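Local coordinates for protein putative retaining b-glycosidase (Saccharophagus degradans, PDB 5A95) that probably hydrolyses mixed-linkage beta-glucans with retention of anomeric configuration, as a family 5 glycoside hydrolase, at residues 234-243 with 274-285. The protein carries 1 engineered substitution. Residues are numbered along the deposited sequence; the frame is centred on the assembly and turned at random. Where two conformers were deposited one is given.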
ATOM      1  N   TYR A 234      -5.415  25.804  -4.044  1.00  6.40           N
ATOM      2  CA  TYR A 234      -5.845  27.184  -3.953  1.00  6.79           C
ATOM      3  C   TYR A 234      -5.403  27.894  -2.681  1.00  7.60           C
ATOM      4  O   TYR A 234      -5.079  29.078  -2.720  1.00  8.66           O
ATOM      5  CB  TYR A 234      -7.366  27.307  -4.186  1.00  6.82           C
ATOM      6  CG  TYR A 234      -7.782  28.733  -4.325  1.00  7.04           C
ATOM      7  CD1 TYR A 234      -7.476  29.467  -5.470  1.00  7.93           C
ATOM      8  CD2 TYR A 234      -8.463  29.371  -3.306  1.00  8.46           C
ATOM      9  CE1 TYR A 234      -7.803  30.795  -5.560  1.00  8.25           C
ATOM     10  CE2 TYR A 234      -8.825  30.715  -3.414  1.00  8.91           C
ATOM     11  CZ  TYR A 234      -8.468  31.423  -4.559  1.00  7.86           C
ATOM     12  OH  TYR A 234      -8.764  32.775  -4.684  1.00 11.17           O
ATOM     13  N   ASP A 235      -5.354  27.195  -1.557  1.00  6.42           N
ATOM     14  CA  ASP A 235      -5.087  27.840  -0.267  1.00  6.71           C
ATOM     15  C   ASP A 235      -3.648  27.615   0.196  1.00  6.68           C
ATOM     16  O   ASP A 235      -3.300  26.532   0.681  1.00  7.14           O
ATOM     17  CB  ASP A 235      -6.082  27.341   0.797  1.00  7.34           C
ATOM     18  CG  ASP A 235      -5.921  28.058   2.139  1.00  7.73           C
ATOM     19  OD1 ASP A 235      -5.198  29.071   2.200  1.00  7.62           O
ATOM     20  OD2 ASP A 235      -6.556  27.605   3.114  1.00 10.08           O
ATOM     21  N   LEU A 236      -2.826  28.648   0.053  1.00  6.20           N
ATOM     22  CA  LEU A 236      -1.444  28.624   0.539  1.00  5.91           C
ATOM     23  C   LEU A 236      -1.310  29.221   1.943  1.00  6.51           C
ATOM     24  O   LEU A 236      -0.244  29.179   2.513  1.00  7.48           O
ATOM     25  CB  LEU A 236      -0.540  29.374  -0.421  1.00  6.41           C
ATOM     26  CG  LEU A 236      -0.286  28.722  -1.764  1.00  6.26           C
ATOM     27  CD1 LEU A 236       0.569  29.621  -2.634  1.00  6.65           C
ATOM     28  CD2 LEU A 236       0.367  27.344  -1.590  1.00  6.13           C
ATOM     29  N   SER A 237      -2.390  29.732   2.518  1.00  6.71           N
ATOM     30  CA  SER A 237      -2.267  30.431   3.793  1.00  7.53           C
ATOM     31  C   SER A 237      -1.568  29.659   4.921  1.00  7.10           C
ATOM     32  O   SER A 237      -0.890  30.286   5.720  1.00  8.23           O
ATOM     33  CB  SER A 237      -3.605  31.014   4.248  1.00  8.69           C
ATOM     34  OG  SER A 237      -4.548  30.022   4.547  1.00  8.49           O
ATOM     35  N   PRO A 238      -1.684  28.308   4.985  1.00  6.91           N
ATOM     36  CA  PRO A 238      -0.953  27.628   6.076  1.00  7.29           C
ATOM     37  C   PRO A 238       0.567  27.831   6.090  1.00  7.07           C
ATOM     38  O   PRO A 238       1.197  27.578   7.104  1.00  7.82           O
ATOM     39  CB  PRO A 238      -1.296  26.157   5.874  1.00  7.47           C
ATOM     40  CG  PRO A 238      -2.657  26.197   5.223  1.00  7.80           C
ATOM     41  CD  PRO A 238      -2.541  27.356   4.253  1.00  7.48           C
ATOM     42  N   ILE A 239       1.161  28.235   4.971  1.00  6.98           N
ATOM     43  CA  ILE A 239       2.616  28.391   4.908  1.00  7.10           C
ATOM     44  C   ILE A 239       3.133  29.592   5.688  1.00  7.98           C
ATOM     45  O   ILE A 239       4.334  29.703   5.872  1.00  9.13           O
ATOM     46  CB  ILE A 239       3.147  28.441   3.468  1.00  7.33           C
ATOM     47  CG1 ILE A 239       2.877  29.793   2.798  1.00  7.58           C
ATOM     48  CG2 ILE A 239       2.619  27.263   2.649  1.00  7.60           C
ATOM     49  CD1 ILE A 239       3.455  29.891   1.411  1.00  8.60           C
ATOM     50  N   LYS A 240       2.268  30.488   6.147  1.00  8.54           N
ATOM     51  CA  LYS A 240       2.774  31.647   6.892  1.00  9.77           C
ATOM     52  C   LYS A 240       3.512  31.171   8.131  1.00 10.95           C
ATOM     53  O   LYS A 240       4.662  31.589   8.399  1.00 13.20           O
ATOM     54  CB  LYS A 240       1.651  32.618   7.270  1.00  9.94           C
ATOM     55  CG  LYS A 240       1.051  33.265   6.036  1.00  9.65           C
ATOM     56  CD  LYS A 240      -0.060  34.193   6.417  1.00 11.54           C
ATOM     57  CE  LYS A 240      -0.728  34.801   5.206  1.00 13.57           C
ATOM     58  NZ  LYS A 240      -1.924  35.588   5.584  1.00 14.11           N
ATOM     59  N   LYS A 241       2.881  30.296   8.905  1.00 10.15           N
ATOM     60  CA  LYS A 241       3.553  29.786  10.093  1.00 11.12           C
ATOM     61  C   LYS A 241       4.066  28.371   9.990  1.00  9.31           C
ATOM     62  O   LYS A 241       4.871  27.951  10.830  1.00 11.48           O
ATOM     63  CB  LYS A 241       2.689  29.939  11.330  1.00 15.12           C
ATOM     64  CG  LYS A 241       2.444  31.399  11.702  1.00 20.33           C
ATOM     65  CD  LYS A 241       3.734  32.167  12.016  1.00 27.00           C
ATOM     66  CE  LYS A 241       3.447  33.523  12.650  1.00 34.41           C
ATOM     67  NZ  LYS A 241       3.427  34.587  11.609  1.00 48.68           N
ATOM     68  N   ALA A 242       3.649  27.655   8.950  1.00  8.14           N
ATOM     69  CA  ALA A 242       4.135  26.283   8.755  1.00  7.75           C
ATOM     70  C   ALA A 242       4.572  26.037   7.324  1.00  7.16           C
ATOM     71  O   ALA A 242       4.090  25.126   6.640  1.00  7.91           O
ATOM     72  CB  ALA A 242       3.096  25.274   9.197  1.00  8.65           C
ATOM     73  N   PRO A 243       5.538  26.836   6.841  1.00  6.93           N
ATOM     74  CA  PRO A 243       6.021  26.623   5.487  1.00  7.27           C
ATOM     75  C   PRO A 243       6.799  25.307   5.374  1.00  6.85           C
ATOM     76  O   PRO A 243       7.343  24.803   6.358  1.00  7.78           O
ATOM     77  CB  PRO A 243       6.974  27.802   5.283  1.00  7.80           C
ATOM     78  CG  PRO A 243       7.482  28.117   6.647  1.00  7.98           C
ATOM     79  CD  PRO A 243       6.298  27.892   7.543  1.00  7.95           C
ATOM     80  N   TRP A 274      -7.733  37.084  -3.690  1.00  7.64           N
ATOM     81  CA  TRP A 274      -6.584  36.363  -4.219  1.00  7.83           C
ATOM     82  C   TRP A 274      -5.354  36.526  -3.336  1.00  8.40           C
ATOM     83  O   TRP A 274      -4.657  35.561  -3.044  1.00  8.09           O
ATOM     84  CB  TRP A 274      -6.268  36.784  -5.652  1.00  7.52           C
ATOM     85  CG  TRP A 274      -7.310  36.386  -6.653  1.00  7.74           C
ATOM     86  CD1 TRP A 274      -8.215  35.367  -6.549  1.00  7.58           C
ATOM     87  CD2 TRP A 274      -7.539  36.983  -7.944  1.00  7.20           C
ATOM     88  NE1 TRP A 274      -9.016  35.331  -7.661  1.00  8.09           N
ATOM     89  CE2 TRP A 274      -8.624  36.297  -8.543  1.00  6.69           C
ATOM     90  CE3 TRP A 274      -6.977  38.072  -8.620  1.00  8.07           C
ATOM     91  CZ2 TRP A 274      -9.117  36.642  -9.797  1.00  8.02           C
ATOM     92  CZ3 TRP A 274      -7.458  38.404  -9.849  1.00  9.27           C
ATOM     93  CH2 TRP A 274      -8.528  37.690 -10.435  1.00  8.53           C
ATOM     94  N   ASP A 275      -5.117  37.737  -2.858  1.00  8.94           N
ATOM     95  CA  ASP A 275      -3.947  37.932  -2.029  0.60  8.62           C
ATOM     96  C   ASP A 275      -4.082  37.174  -0.710  1.00  8.98           C
ATOM     97  O   ASP A 275      -3.088  36.610  -0.220  1.00  9.45           O
ATOM     98  CB  ASP A 275      -3.665  39.418  -1.815  0.60 10.65           C
ATOM     99  CG  ASP A 275      -2.194  39.694  -1.644  0.60 11.82           C
ATOM    100  OD1 ASP A 275      -1.483  39.910  -2.645  0.60 13.46           O
ATOM    101  OD2 ASP A 275      -1.761  39.669  -0.495  0.60 14.90           O
ATOM    102  N   GLU A 276      -5.292  37.103  -0.163  1.00  8.55           N
ATOM    103  CA  GLU A 276      -5.499  36.431   1.105  1.00  9.38           C
ATOM    104  C   GLU A 276      -5.174  34.948   1.050  1.00  8.63           C
ATOM    105  O   GLU A 276      -4.539  34.411   1.952  1.00 10.38           O
ATOM    106  CB  GLU A 276      -6.961  36.615   1.575  1.00 10.60           C
ATOM    107  CG  GLU A 276      -7.237  38.016   2.094  1.00 13.84           C
ATOM    108  CD  GLU A 276      -8.676  38.256   2.505  1.00 14.74           C
ATOM    109  OE1 GLU A 276      -9.515  37.342   2.400  1.00 16.79           O
ATOM    110  OE2 GLU A 276      -8.953  39.385   2.961  1.00 19.33           O
ATOM    111  N   LYS A 277      -5.656  34.276   0.011  1.00  7.71           N
ATOM    112  CA  LYS A 277      -5.527  32.834  -0.049  1.00  6.98           C
ATOM    113  C   LYS A 277      -4.236  32.349  -0.651  1.00  6.73           C
ATOM    114  O   LYS A 277      -3.734  31.307  -0.247  1.00  7.21           O
ATOM    115  CB  LYS A 277      -6.753  32.197  -0.759  1.00  7.60           C
ATOM    116  CG  LYS A 277      -8.007  32.093   0.121  1.00  8.40           C
ATOM    117  CD  LYS A 277      -7.851  30.999   1.178  1.00  8.09           C
ATOM    118  CE  LYS A 277      -9.079  30.911   2.071  1.00  9.28           C
ATOM    119  NZ  LYS A 277      -8.922  29.898   3.150  1.00 11.76           N
ATOM    120  N   TRP A 278      -3.678  33.082  -1.616  1.00  6.87           N
ATOM    121  CA  TRP A 278      -2.460  32.589  -2.286  1.00  7.28           C
ATOM    122  C   TRP A 278      -1.452  33.653  -2.679  1.00  6.89           C
ATOM    123  O   TRP A 278      -0.264  33.380  -2.665  1.00  7.12           O
ATOM    124  CB  TRP A 278      -2.812  31.697  -3.485  1.00  7.29           C
ATOM    125  CG  TRP A 278      -3.614  32.406  -4.552  1.00  7.53           C
ATOM    126  CD1 TRP A 278      -4.982  32.576  -4.609  1.00  8.27           C
ATOM    127  CD2 TRP A 278      -3.092  33.090  -5.701  1.00  6.79           C
ATOM    128  NE1 TRP A 278      -5.322  33.304  -5.723  1.00  8.22           N
ATOM    129  CE2 TRP A 278      -4.186  33.647  -6.404  1.00  7.39           C
ATOM    130  CE3 TRP A 278      -1.805  33.285  -6.207  1.00  8.07           C
ATOM    131  CZ2 TRP A 278      -4.018  34.350  -7.595  1.00  7.86           C
ATOM    132  CZ3 TRP A 278      -1.643  33.971  -7.386  1.00  8.76           C
ATOM    133  CH2 TRP A 278      -2.735  34.518  -8.046  1.00  8.73           C
ATOM    134  N   GLY A 279      -1.911  34.815  -3.117  1.00  6.34           N
ATOM    135  CA  GLY A 279      -0.996  35.785  -3.672  1.00  6.45           C
ATOM    136  C   GLY A 279       0.039  36.318  -2.691  1.00  6.56           C
ATOM    137  O   GLY A 279       1.144  36.646  -3.109  1.00  7.41           O
ATOM    138  N   PHE A 280      -0.287  36.354  -1.408  1.00  6.49           N
ATOM    139  CA  PHE A 280       0.641  36.799  -0.397  1.00  7.07           C
ATOM    140  C   PHE A 280       1.919  35.968  -0.468  1.00  7.14           C
ATOM    141  O   PHE A 280       3.001  36.446  -0.105  1.00  8.25           O
ATOM    142  CB  PHE A 280       0.037  36.684   1.024  1.00  6.75           C
ATOM    143  CG  PHE A 280       0.012  35.269   1.497  1.00  6.96           C
ATOM    144  CD1 PHE A 280      -1.040  34.415   1.141  1.00  7.31           C
ATOM    145  CD2 PHE A 280       1.122  34.733   2.164  1.00  8.00           C
ATOM    146  CE1 PHE A 280      -0.983  33.071   1.446  1.00  7.88           C
ATOM    147  CE2 PHE A 280       1.193  33.401   2.431  1.00  8.44           C
ATOM    148  CZ  PHE A 280       0.144  32.566   2.088  1.00  7.47           C
ATOM    149  N   ALA A 281       1.814  34.717  -0.901  1.00  6.87           N
ATOM    150  CA  ALA A 281       2.988  33.836  -0.901  1.00  6.94           C
ATOM    151  C   ALA A 281       4.110  34.399  -1.752  1.00  6.46           C
ATOM    152  O   ALA A 281       5.289  34.198  -1.437  1.00  7.44           O
ATOM    153  CB  ALA A 281       2.600  32.439  -1.351  1.00  6.80           C
ATOM    154  N   ALA A 282       3.749  35.108  -2.817  1.00  7.08           N
ATOM    155  CA  ALA A 282       4.728  35.643  -3.764  1.00  7.24           C
ATOM    156  C   ALA A 282       5.585  36.763  -3.173  1.00  7.20           C
ATOM    157  O   ALA A 282       6.580  37.157  -3.782  1.00  9.20           O
ATOM    158  CB  ALA A 282       4.012  36.120  -5.016  1.00  8.48           C
ATOM    159  N   ASP A 283       5.212  37.267  -1.999  1.00  7.86           N
ATOM    160  CA  ASP A 283       6.038  38.248  -1.293  1.00  8.96           C
ATOM    161  C   ASP A 283       7.292  37.583  -0.725  1.00  9.00           C
ATOM    162  O   ASP A 283       8.279  38.248  -0.470  1.00 11.68           O
ATOM    163  CB  ASP A 283       5.260  38.865  -0.119  1.00 11.77           C
ATOM    164  CG  ASP A 283       4.018  39.629  -0.542  1.00 16.41           C
ATOM    165  OD1 ASP A 283       3.918  40.015  -1.705  1.00 19.36           O
ATOM    166  OD2 ASP A 283       3.129  39.843   0.327  1.00 21.60           O
ATOM    167  N   THR A 284       7.253  36.266  -0.525  1.00  8.39           N
ATOM    168  CA  THR A 284       8.303  35.520   0.165  1.00  8.17           C
ATOM    169  C   THR A 284       8.938  34.403  -0.650  1.00  7.63           C
ATOM    170  O   THR A 284      10.133  34.126  -0.520  1.00  8.85           O
ATOM    171  CB  THR A 284       7.769  34.984   1.513  1.00  8.98           C
ATOM    172  OG1 THR A 284       7.223  36.067   2.256  1.00 11.08           O
ATOM    173  CG2 THR A 284       8.857  34.311   2.310  1.00  9.38           C
ATOM    174  N   TYR A 285       8.130  33.758  -1.488  1.00  7.29           N
ATOM    175  CA  TYR A 285       8.524  32.605  -2.272  1.00  7.08           C
ATOM    176  C   TYR A 285       8.092  32.823  -3.712  1.00  6.31           C
ATOM    177  O   TYR A 285       7.140  33.543  -3.960  1.00  8.25           O
ATOM    178  CB  TYR A 285       7.802  31.331  -1.775  1.00  7.40           C
ATOM    179  CG  TYR A 285       7.911  31.119  -0.295  1.00  7.57           C
ATOM    180  CD1 TYR A 285       9.085  30.628   0.299  1.00  7.60           C
ATOM    181  CD2 TYR A 285       6.856  31.427   0.546  1.00  8.51           C
ATOM    182  CE1 TYR A 285       9.172  30.446   1.676  1.00  8.52           C
ATOM    183  CE2 TYR A 285       6.950  31.276   1.917  1.00  8.42           C
ATOM    184  CZ  TYR A 285       8.095  30.758   2.477  1.00  8.12           C
ATOM    185  OH  TYR A 285       8.195  30.618   3.839  1.00 10.72           O
TER
HETATM  186  O   HOH W   1       6.236  31.601   5.407  1.00 15.29           O
HETATM  187  O   HOH W   2      -3.348  36.264   3.599  1.00 22.21           O
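Leu236 N donates to Lys277 O at 2.8 Å, and this bond ties the loop 234-243 to helix 267-279 where a wider pi-type turn runs from 275 to 279. Charge adds a weaker link beside it: Lys277, its chain bent by the turn about CB-CG (chi2 -73°), lays CD against the carboxylate of Asp235 and brings NZ to OD2 at 3.3 Å, a salt bridge with a weak hydrogen bond. The short Asp235 carboxylate also serves its own loop: OD1 is gripped twice, by Ser237 OG at 2.6 Å on its syn lone pair and by Ser237 N from above the carboxylate plane, which closes an Asx turn. With an alanine in place of Asp235, Lys277 NZ is likely to lose its countercharge, and Ser237 OG and N the acceptor that pins the turn.

The aromatic rings supply a second set of contacts. The edge of Trp278 is turned toward the face of Tyr234, offset, with planes at 60°, while Tyr234 OH meets the rim of Trp274 at CD1. The long, extended Lys240 suits its exposed place: CE lies 3.6 Å from the centroid of the Phe280 ring, over its face, and NZ adds a cation-pi contact.

On the buried side the lone methyl of Ala281 lets Leu236 CD1 and Ile239 CD1 approach its CB to 3.7 and 3.9 Å; Leu236 and Ile239 also rest on Tyr251 of strand 250-252. The contact thus joins a loop leading into one parallel strand to the helix preceding the next, outer-layer packing of the family 5 (beta/alpha)8 barrel.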